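Local atomic coordinates of type-iv like pilin ttha1219 (Thermus thermophilus, PDB entry 5G23), a protein that probably serves DNA uptake in natural competence as a type IV-like pilin, with structural similarity to type II secretion pseudopilins. Residues A57-T62 against G85-E90; E94-E99 against W118-G123. All blocks are in the same frame, centred on the assembly; numbering follows the deposited sequence.

Interaction 1. Residues A57-T62 against G85-E90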
ATOM      1  N   ALA B  57      -7.082   0.512   2.241  1.00 15.09           N
ATOM      2  CA  ALA B  57      -8.244   0.146   1.476  1.00 16.19           C
ATOM      3  C   ALA B  57      -8.139  -1.200   0.876  1.00 17.51           C
ATOM      4  O   ALA B  57      -9.091  -1.999   0.913  1.00 16.89           O
ATOM      5  CB  ALA B  57      -8.519   1.129   0.386  1.00 17.04           C
ATOM      6  N   ARG B  58      -6.949  -1.520   0.374  1.00 19.30           N
ATOM      7  CA  ARG B  58      -6.772  -2.823  -0.263  1.00 20.90           C
ATOM      8  C   ARG B  58      -6.925  -3.935   0.747  1.00 21.14           C
ATOM      9  O   ARG B  58      -7.473  -4.990   0.451  1.00 21.92           O
ATOM     10  CB  ARG B  58      -5.424  -2.905  -0.956  1.00 21.62           C
ATOM     11  CG  ARG B  58      -5.259  -4.123  -1.841  1.00 24.69           C
ATOM     12  CD  ARG B  58      -3.868  -4.298  -2.511  1.00 26.22           C
ATOM     13  NE  ARG B  58      -3.918  -5.422  -3.487  1.00 28.50           N
ATOM     14  CZ  ARG B  58      -3.632  -5.366  -4.786  1.00 30.65           C
ATOM     15  NH1 ARG B  58      -3.168  -4.228  -5.355  1.00 31.53           N
ATOM     16  NH2 ARG B  58      -3.759  -6.464  -5.527  1.00 32.49           N
ATOM     17  N   GLU B  59      -6.427  -3.715   1.948  1.00 21.42           N
ATOM     18  CA  GLU B  59      -6.492  -4.700   2.962  1.00 22.93           C
ATOM     19  C   GLU B  59      -7.940  -4.868   3.497  1.00 23.26           C
ATOM     20  O   GLU B  59      -8.387  -5.977   3.758  1.00 24.22           O
ATOM     21  CB  GLU B  59      -5.506  -4.269   4.045  1.00 24.86           C
ATOM     22  CG  GLU B  59      -5.350  -5.153   5.245  1.00 28.97           C
ATOM     23  CD  GLU B  59      -4.362  -6.247   5.014  1.00 31.12           C
ATOM     24  OE1 GLU B  59      -3.712  -6.244   3.945  1.00 34.06           O
ATOM     25  OE2 GLU B  59      -4.365  -7.158   5.850  1.00 31.87           O
ATOM     26  N   LEU B  60      -8.641  -3.776   3.730  1.00 20.03           N
ATOM     27  CA  LEU B  60      -9.939  -3.826   4.359  1.00 19.57           C
ATOM     28  C   LEU B  60     -11.052  -4.290   3.395  1.00 19.26           C
ATOM     29  O   LEU B  60     -12.038  -4.871   3.859  1.00 18.65           O
ATOM     30  CB  LEU B  60     -10.295  -2.486   5.008  1.00 19.23           C
ATOM     31  CG  LEU B  60      -9.388  -2.158   6.212  1.00 20.61           C
ATOM     32  CD1 LEU B  60      -9.590  -0.737   6.689  1.00 21.24           C
ATOM     33  CD2 LEU B  60      -9.613  -3.115   7.394  1.00 22.05           C
ATOM     34  N   TYR B  61     -10.879  -4.067   2.096  1.00 18.59           N
ATOM     35  CA  TYR B  61     -11.850  -4.523   1.112  1.00 20.07           C
ATOM     36  C   TYR B  61     -12.058  -6.045   1.221  1.00 22.12           C
ATOM     37  O   TYR B  61     -13.134  -6.540   0.967  1.00 22.57           O
ATOM     38  CB  TYR B  61     -11.361  -4.198  -0.292  1.00 20.30           C
ATOM     39  CG  TYR B  61     -12.292  -4.623  -1.376  1.00 22.42           C
ATOM     40  CD1 TYR B  61     -13.357  -3.811  -1.735  1.00 23.56           C
ATOM     41  CD2 TYR B  61     -12.124  -5.826  -2.054  1.00 24.24           C
ATOM     42  CE1 TYR B  61     -14.231  -4.172  -2.750  1.00 25.15           C
ATOM     43  CE2 TYR B  61     -12.970  -6.186  -3.083  1.00 26.69           C
ATOM     44  CZ  TYR B  61     -14.055  -5.346  -3.408  1.00 27.11           C
ATOM     45  OH  TYR B  61     -14.948  -5.691  -4.397  1.00 31.18           O
ATOM     46  N   THR B  62     -11.004  -6.752   1.555  1.00 22.10           N
ATOM     47  CA  THR B  62     -11.055  -8.205   1.614  1.00 26.37           C
ATOM     48  C   THR B  62     -11.748  -8.769   2.889  1.00 25.14           C
ATOM     49  O   THR B  62     -12.023  -9.929   2.983  1.00 24.84           O
ATOM     50  CB  THR B  62      -9.614  -8.817   1.498  1.00 28.14           C
ATOM     51  OG1 THR B  62      -8.832  -8.568   2.668  1.00 33.26           O
ATOM     52  CG2 THR B  62      -8.817  -8.199   0.401  1.00 29.99           C
ATOM     53  N   GLY B  85     -10.013  -6.997  11.383  1.00 18.25           N
ATOM     54  CA  GLY B  85     -10.735  -7.767  10.427  1.00 17.85           C
ATOM     55  C   GLY B  85     -10.116  -9.125  10.094  1.00 18.23           C
ATOM     56  O   GLY B  85      -8.933  -9.333  10.289  1.00 17.89           O
ATOM     57  N   TRP B  86     -10.941 -10.050   9.647  1.00 18.04           N
ATOM     58  CA  TRP B  86     -10.449 -11.426   9.319  1.00 19.20           C
ATOM     59  C   TRP B  86     -11.017 -11.802   7.952  1.00 19.71           C
ATOM     60  O   TRP B  86     -12.075 -11.283   7.500  1.00 18.86           O
ATOM     61  CB  TRP B  86     -10.865 -12.409  10.399  1.00 19.65           C
ATOM     62  CG  TRP B  86     -10.276 -12.152  11.722  1.00 19.39           C
ATOM     63  CD1 TRP B  86      -9.162 -12.724  12.234  1.00 19.51           C
ATOM     64  CD2 TRP B  86     -10.742 -11.219  12.714  1.00 19.17           C
ATOM     65  NE1 TRP B  86      -8.876 -12.187  13.469  1.00 19.62           N
ATOM     66  CE2 TRP B  86      -9.853 -11.275  13.789  1.00 19.18           C
ATOM     67  CE3 TRP B  86     -11.823 -10.314  12.763  1.00 19.52           C
ATOM     68  CZ2 TRP B  86     -10.002 -10.481  14.916  1.00 19.89           C
ATOM     69  CZ3 TRP B  86     -12.015  -9.569  13.894  1.00 18.92           C
ATOM     70  CH2 TRP B  86     -11.071  -9.631  14.970  1.00 19.75           C
ATOM     71  N   PHE B  87     -10.331 -12.675   7.275  1.00 20.87           N
ATOM     72  CA  PHE B  87     -10.754 -13.193   5.966  1.00 22.32           C
ATOM     73  C   PHE B  87     -10.073 -14.530   5.697  1.00 22.96           C
ATOM     74  O   PHE B  87      -9.070 -14.873   6.324  1.00 22.36           O
ATOM     75  CB  PHE B  87     -10.418 -12.213   4.848  1.00 23.39           C
ATOM     76  CG  PHE B  87      -8.952 -11.806   4.840  1.00 25.18           C
ATOM     77  CD1 PHE B  87      -8.479 -10.823   5.676  1.00 26.97           C
ATOM     78  CD2 PHE B  87      -8.071 -12.422   4.002  1.00 28.31           C
ATOM     79  CE1 PHE B  87      -7.115 -10.459   5.702  1.00 29.50           C
ATOM     80  CE2 PHE B  87      -6.717 -12.050   3.972  1.00 29.60           C
ATOM     81  CZ  PHE B  87      -6.242 -11.091   4.847  1.00 29.30           C
ATOM     82  N   LEU B  88     -10.633 -15.281   4.761  1.00 24.71           N
ATOM     83  CA  LEU B  88     -10.084 -16.533   4.321  1.00 26.77           C
ATOM     84  C   LEU B  88      -9.101 -16.287   3.201  1.00 27.92           C
ATOM     85  O   LEU B  88      -9.357 -15.543   2.281  1.00 29.10           O
ATOM     86  CB  LEU B  88     -11.169 -17.444   3.781  1.00 28.64           C
ATOM     87  CG  LEU B  88     -10.672 -18.866   3.449  1.00 30.75           C
ATOM     88  CD1 LEU B  88     -10.359 -19.631   4.710  1.00 31.76           C
ATOM     89  CD2 LEU B  88     -11.679 -19.640   2.610  1.00 33.64           C
ATOM     90  N   CYS B  89      -7.950 -16.888   3.291  1.00 29.72           N
ATOM     91  CA  CYS B  89      -6.974 -16.789   2.222  1.00 31.95           C
ATOM     92  C   CYS B  89      -7.214 -17.763   1.070  1.00 33.48           C
ATOM     93  O   CYS B  89      -7.306 -18.930   1.314  1.00 34.70           O
ATOM     94  CB  CYS B  89      -5.606 -17.019   2.826  1.00 33.10           C
ATOM     95  SG  CYS B  89      -5.034 -15.596   3.673  1.00 34.09           S
ATOM     96  N   GLU B  90      -7.246 -17.259  -0.169  1.00 36.22           N
ATOM     97  CA  GLU B  90      -7.225 -18.054  -1.433  1.00 40.26           C
ATOM     98  C   GLU B  90      -5.842 -17.826  -2.070  1.00 41.83           C
ATOM     99  O   GLU B  90      -5.403 -16.674  -2.225  1.00 42.56           O
ATOM    100  CB  GLU B  90      -8.305 -17.568  -2.436  1.00 41.81           C
ATOM    101  CG  GLU B  90      -8.476 -18.289  -3.828  1.00 44.90           C
ATOM    102  CD  GLU B  90      -9.902 -18.049  -4.446  1.00 47.53           C
ATOM    103  OE1 GLU B  90     -10.689 -17.397  -3.679  1.00 45.30           O
ATOM    104  OE2 GLU B  90     -10.299 -18.467  -5.618  1.00 47.85           O
TER
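Thr62 and Phe87 mark the closest backbone approach, their CA atoms 6.6 Å apart, between helix 44-61 with the residue that follows and strand 82-88. No hydrogen bond joins the two segments; within the helix, Tyr61 N bonds to Ala57 O. Phe87 CB packs against the carbonyl of Thr62, 3.4 Å from Thr62 O. With chi1 at 54°, the Phe87 ring is swung between its own N and carbonyl carbon, which lays one face under the threonine hydroxyl: Thr62 OG1 stands 3.7 Å above the ring plane, over its centre. That hydroxyl is turned back to the helix, where Thr62 OG1 donates to Glu59 O at 2.8 Å, with a C=O...donor angle of 143°, and this fixes its rotation above the ring. A valine here would probably leave Glu59 O without this donor and let the side chain over Phe87 turn. Glu59 brings its carboxylate obliquely to the ring, Glu59 OE2 lying 4.3 Å from Phe87 CE1, while the same oxygen is hydrogen-bonded to Thr107. The contact is buried, and it seats the C-terminal part of the pilin helix on the seven-stranded antiparallel sheet. There, strand 82-88 runs between strands 69-75 and 104-112, pairing through Trp86 with Ala71 and through Phe87 with Arg105.

Interaction 2. Residues E94-E99 against W118-G123; sequences EEICGE and WGACKG
Ile96 turns CG1 anti to the backbone N (chi1 -164°), and the bend that follows at chi2 brings CD1 to Trp118 on strand 115-122. Trp118 also has CG anti to its N, at 174°, and its indole extends from the strand to meet the isoleucine from the opposite direction. The methyl arrives at the rim of the six-membered ring, near the ring plane: Ile96 CD1 is 4.2 Å from Trp118 CH2. This is therefore an apolar edge contact, and the methyl does not lie over the indole face. The same methyl lies 4.5 Å from Ala120 CB, two residues along the strand on the same side, and so spans the interval between the two side chains.

Further along, Lys122 is extended throughout and reaches across to the loop, where Lys122 NZ donates to Glu99 O at 3.1 Å. The ammonium approaches from above the carbonyl plane, 38° out of it, rather than along a lone pair. The carboxylate of Glu99 does not take part, since Glu99 OE1 stays 5.8 Å from Lys122 NZ; the charge partner of the lysine is Glu103, which forms a salt bridge with it. Glu99 and Lys122 are solvent-exposed, and both touch a crystal neighbour.

The indole nitrogen of Trp118 is hydrogen-bonded to Thr107 and its ring meets that of Tyr109, both on the adjoining strand 104-112. Arg105 of that strand packs beside Ile96, Ala120 and Lys122. The loop between strands 82-88 and 104-112 thus folds over strand 115-122, which pairs with 104-112 on one side and with the short strand 132-134 on the other.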
ATOM      1  N   GLU B  94      -3.498 -12.529  -2.548  1.00 41.87           N
ATOM      2  CA  GLU B  94      -3.023 -11.553  -1.595  1.00 39.04           C
ATOM      3  C   GLU B  94      -1.686 -12.016  -1.039  1.00 35.40           C
ATOM      4  O   GLU B  94      -1.515 -13.173  -0.663  1.00 31.84           O
ATOM      5  CB  GLU B  94      -4.034 -11.283  -0.481  1.00 42.81           C
ATOM      6  CG  GLU B  94      -5.473 -10.936  -1.052  1.00 49.85           C
ATOM      7  CD  GLU B  94      -5.674  -9.447  -1.460  1.00 55.64           C
ATOM      8  OE1 GLU B  94      -5.505  -8.566  -0.570  1.00 65.00           O
ATOM      9  OE2 GLU B  94      -5.998  -9.123  -2.657  1.00 61.53           O
ATOM     10  N   GLU B  95      -0.710 -11.105  -1.058  1.00 32.19           N
ATOM     11  CA  GLU B  95       0.633 -11.414  -0.681  1.00 31.53           C
ATOM     12  C   GLU B  95       0.725 -12.055   0.699  1.00 31.90           C
ATOM     13  O   GLU B  95       1.436 -13.022   0.878  1.00 31.25           O
ATOM     14  CB  GLU B  95       1.472 -10.124  -0.665  1.00 31.00           C
ATOM     15  CG  GLU B  95       2.956 -10.368  -0.732  1.00 30.58           C
ATOM     16  CD  GLU B  95       3.805  -9.139  -0.498  1.00 30.48           C
ATOM     17  OE1 GLU B  95       3.206  -8.030  -0.261  1.00 29.46           O
ATOM     18  OE2 GLU B  95       5.051  -9.280  -0.620  1.00 29.32           O
ATOM     19  N   ILE B  96       0.050 -11.454   1.681  1.00 32.59           N
ATOM     20  CA  ILE B  96       0.128 -11.911   3.071  1.00 36.13           C
ATOM     21  C   ILE B  96      -0.409 -13.338   3.221  1.00 35.51           C
ATOM     22  O   ILE B  96       0.026 -14.040   4.109  1.00 36.61           O
ATOM     23  CB  ILE B  96      -0.632 -10.954   4.038  1.00 37.28           C
ATOM     24  CG1 ILE B  96      -0.176 -11.251   5.493  1.00 41.63           C
ATOM     25  CG2 ILE B  96      -2.146 -11.087   3.828  1.00 38.12           C
ATOM     26  CD1 ILE B  96       1.153 -10.611   5.856  1.00 44.45           C
ATOM     27  N   CYS B  97      -1.324 -13.755   2.330  1.00 35.62           N
ATOM     28  CA  CYS B  97      -1.853 -15.118   2.271  1.00 34.79           C
ATOM     29  C   CYS B  97      -0.873 -16.138   1.744  1.00 36.01           C
ATOM     30  O   CYS B  97      -1.131 -17.298   1.834  1.00 35.69           O
ATOM     31  CB  CYS B  97      -3.116 -15.197   1.385  1.00 34.86           C
ATOM     32  SG  CYS B  97      -4.505 -14.334   2.141  1.00 35.50           S
ATOM     33  N   GLY B  98       0.228 -15.712   1.150  1.00 36.57           N
ATOM     34  CA  GLY B  98       1.269 -16.621   0.691  1.00 38.95           C
ATOM     35  C   GLY B  98       1.450 -18.013   1.294  1.00 42.16           C
ATOM     36  O   GLY B  98       1.638 -18.971   0.546  1.00 42.97           O
ATOM     37  N   GLU B  99       1.415 -18.124   2.632  1.00 41.67           N
ATOM     38  CA  GLU B  99       1.512 -19.413   3.344  1.00 44.70           C
ATOM     39  C   GLU B  99       0.208 -19.826   4.109  1.00 42.81           C
ATOM     40  O   GLU B  99       0.237 -20.691   5.007  1.00 43.14           O
ATOM     41  CB  GLU B  99       2.677 -19.360   4.335  1.00 48.34           C
ATOM     42  CG  GLU B  99       3.980 -18.748   3.812  1.00 51.51           C
ATOM     43  CD  GLU B  99       4.902 -18.424   4.975  1.00 55.47           C
ATOM     44  OE1 GLU B  99       4.361 -18.224   6.086  1.00 56.38           O
ATOM     45  OE2 GLU B  99       6.148 -18.391   4.793  1.00 60.69           O
ATOM     46  N   TRP B 118       0.078  -1.135  12.240  1.00 17.37           N
ATOM     47  CA  TRP B 118      -0.575  -2.260  11.664  1.00 17.28           C
ATOM     48  C   TRP B 118      -0.087  -3.559  12.236  1.00 17.84           C
ATOM     49  O   TRP B 118       1.139  -3.704  12.561  1.00 18.38           O
ATOM     50  CB  TRP B 118      -0.276  -2.278  10.148  1.00 18.31           C
ATOM     51  CG  TRP B 118      -0.783  -3.504   9.423  1.00 20.35           C
ATOM     52  CD1 TRP B 118      -2.096  -3.941   9.285  1.00 21.30           C
ATOM     53  CD2 TRP B 118       0.016  -4.475   8.740  1.00 23.39           C
ATOM     54  NE1 TRP B 118      -2.152  -5.077   8.519  1.00 22.06           N
ATOM     55  CE2 TRP B 118      -0.875  -5.436   8.180  1.00 22.94           C
ATOM     56  CE3 TRP B 118       1.391  -4.585   8.487  1.00 25.54           C
ATOM     57  CZ2 TRP B 118      -0.428  -6.542   7.466  1.00 25.43           C
ATOM     58  CZ3 TRP B 118       1.851  -5.718   7.718  1.00 27.16           C
ATOM     59  CH2 TRP B 118       0.930  -6.663   7.239  1.00 26.51           C
ATOM     60  N   GLY B 119      -0.969  -4.532  12.359  1.00 17.11           N
ATOM     61  CA  GLY B 119      -0.516  -5.918  12.611  1.00 18.48           C
ATOM     62  C   GLY B 119      -1.348  -6.983  11.923  1.00 18.16           C
ATOM     63  O   GLY B 119      -2.435  -6.699  11.409  1.00 16.99           O
ATOM     64  N   ALA B 120      -0.773  -8.173  11.821  1.00 18.01           N
ATOM     65  CA  ALA B 120      -1.341  -9.271  11.121  1.00 19.35           C
ATOM     66  C   ALA B 120      -1.180 -10.577  11.882  1.00 19.37           C
ATOM     67  O   ALA B 120      -0.219 -10.741  12.597  1.00 20.25           O
ATOM     68  CB  ALA B 120      -0.686  -9.429   9.757  1.00 20.71           C
ATOM     69  N   CYS B 121      -2.086 -11.501  11.686  1.00 19.45           N
ATOM     70  CA  CYS B 121      -2.015 -12.772  12.362  1.00 21.14           C
ATOM     71  C   CYS B 121      -2.673 -13.820  11.563  1.00 20.98           C
ATOM     72  O   CYS B 121      -3.414 -13.565  10.610  1.00 21.05           O
ATOM     73  CB  CYS B 121      -2.686 -12.667  13.782  1.00 21.45           C
ATOM     74  SG  CYS B 121      -4.423 -12.154  13.744  1.00 19.80           S
ATOM     75  N   LYS B 122      -2.440 -15.030  11.956  1.00 21.90           N
ATOM     76  CA  LYS B 122      -3.075 -16.167  11.347  1.00 23.44           C
ATOM     77  C   LYS B 122      -3.931 -16.932  12.354  1.00 23.61           C
ATOM     78  O   LYS B 122      -3.547 -17.095  13.496  1.00 22.45           O
ATOM     79  CB  LYS B 122      -1.982 -17.066  10.818  1.00 25.57           C
ATOM     80  CG  LYS B 122      -2.485 -18.117   9.882  1.00 28.33           C
ATOM     81  CD  LYS B 122      -1.322 -19.058   9.562  1.00 31.22           C
ATOM     82  CE  LYS B 122      -1.739 -20.278   8.836  1.00 32.84           C
ATOM     83  NZ  LYS B 122      -0.537 -20.668   8.045  1.00 34.77           N
ATOM     84  N   GLY B 123      -5.055 -17.415  11.900  1.00 24.08           N
ATOM     85  CA  GLY B 123      -5.902 -18.294  12.709  1.00 26.93           C
ATOM     86  C   GLY B 123      -7.235 -17.660  12.974  1.00 27.66           C
ATOM     87  O   GLY B 123      -7.349 -16.461  13.115  1.00 26.59           O
TER

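Interactions 1 and 2 lie with their centres 9 Å apart on the same seven-stranded sheet, and a covalent link joins them: Cys89 SG and Cys97 SG form a disulfide of 2.1 Å that ties segment 85-90 to segment 94-99. Beside it, Phe87 CE2 packs 3.7 Å from Cys97 SG, so the ring that faces Thr62 also backs the loop of interaction 2. Thr62 CG2 meets Glu94 OE1 at 3.5 Å. Thr107 is shared, since it bonds both Glu59 and Trp118. Both contacts also adjoin the second subunit: between the chains, Arg58 pairs with Glu59 of the second subunit, and Trp118 packs on Arg58 of the second subunit.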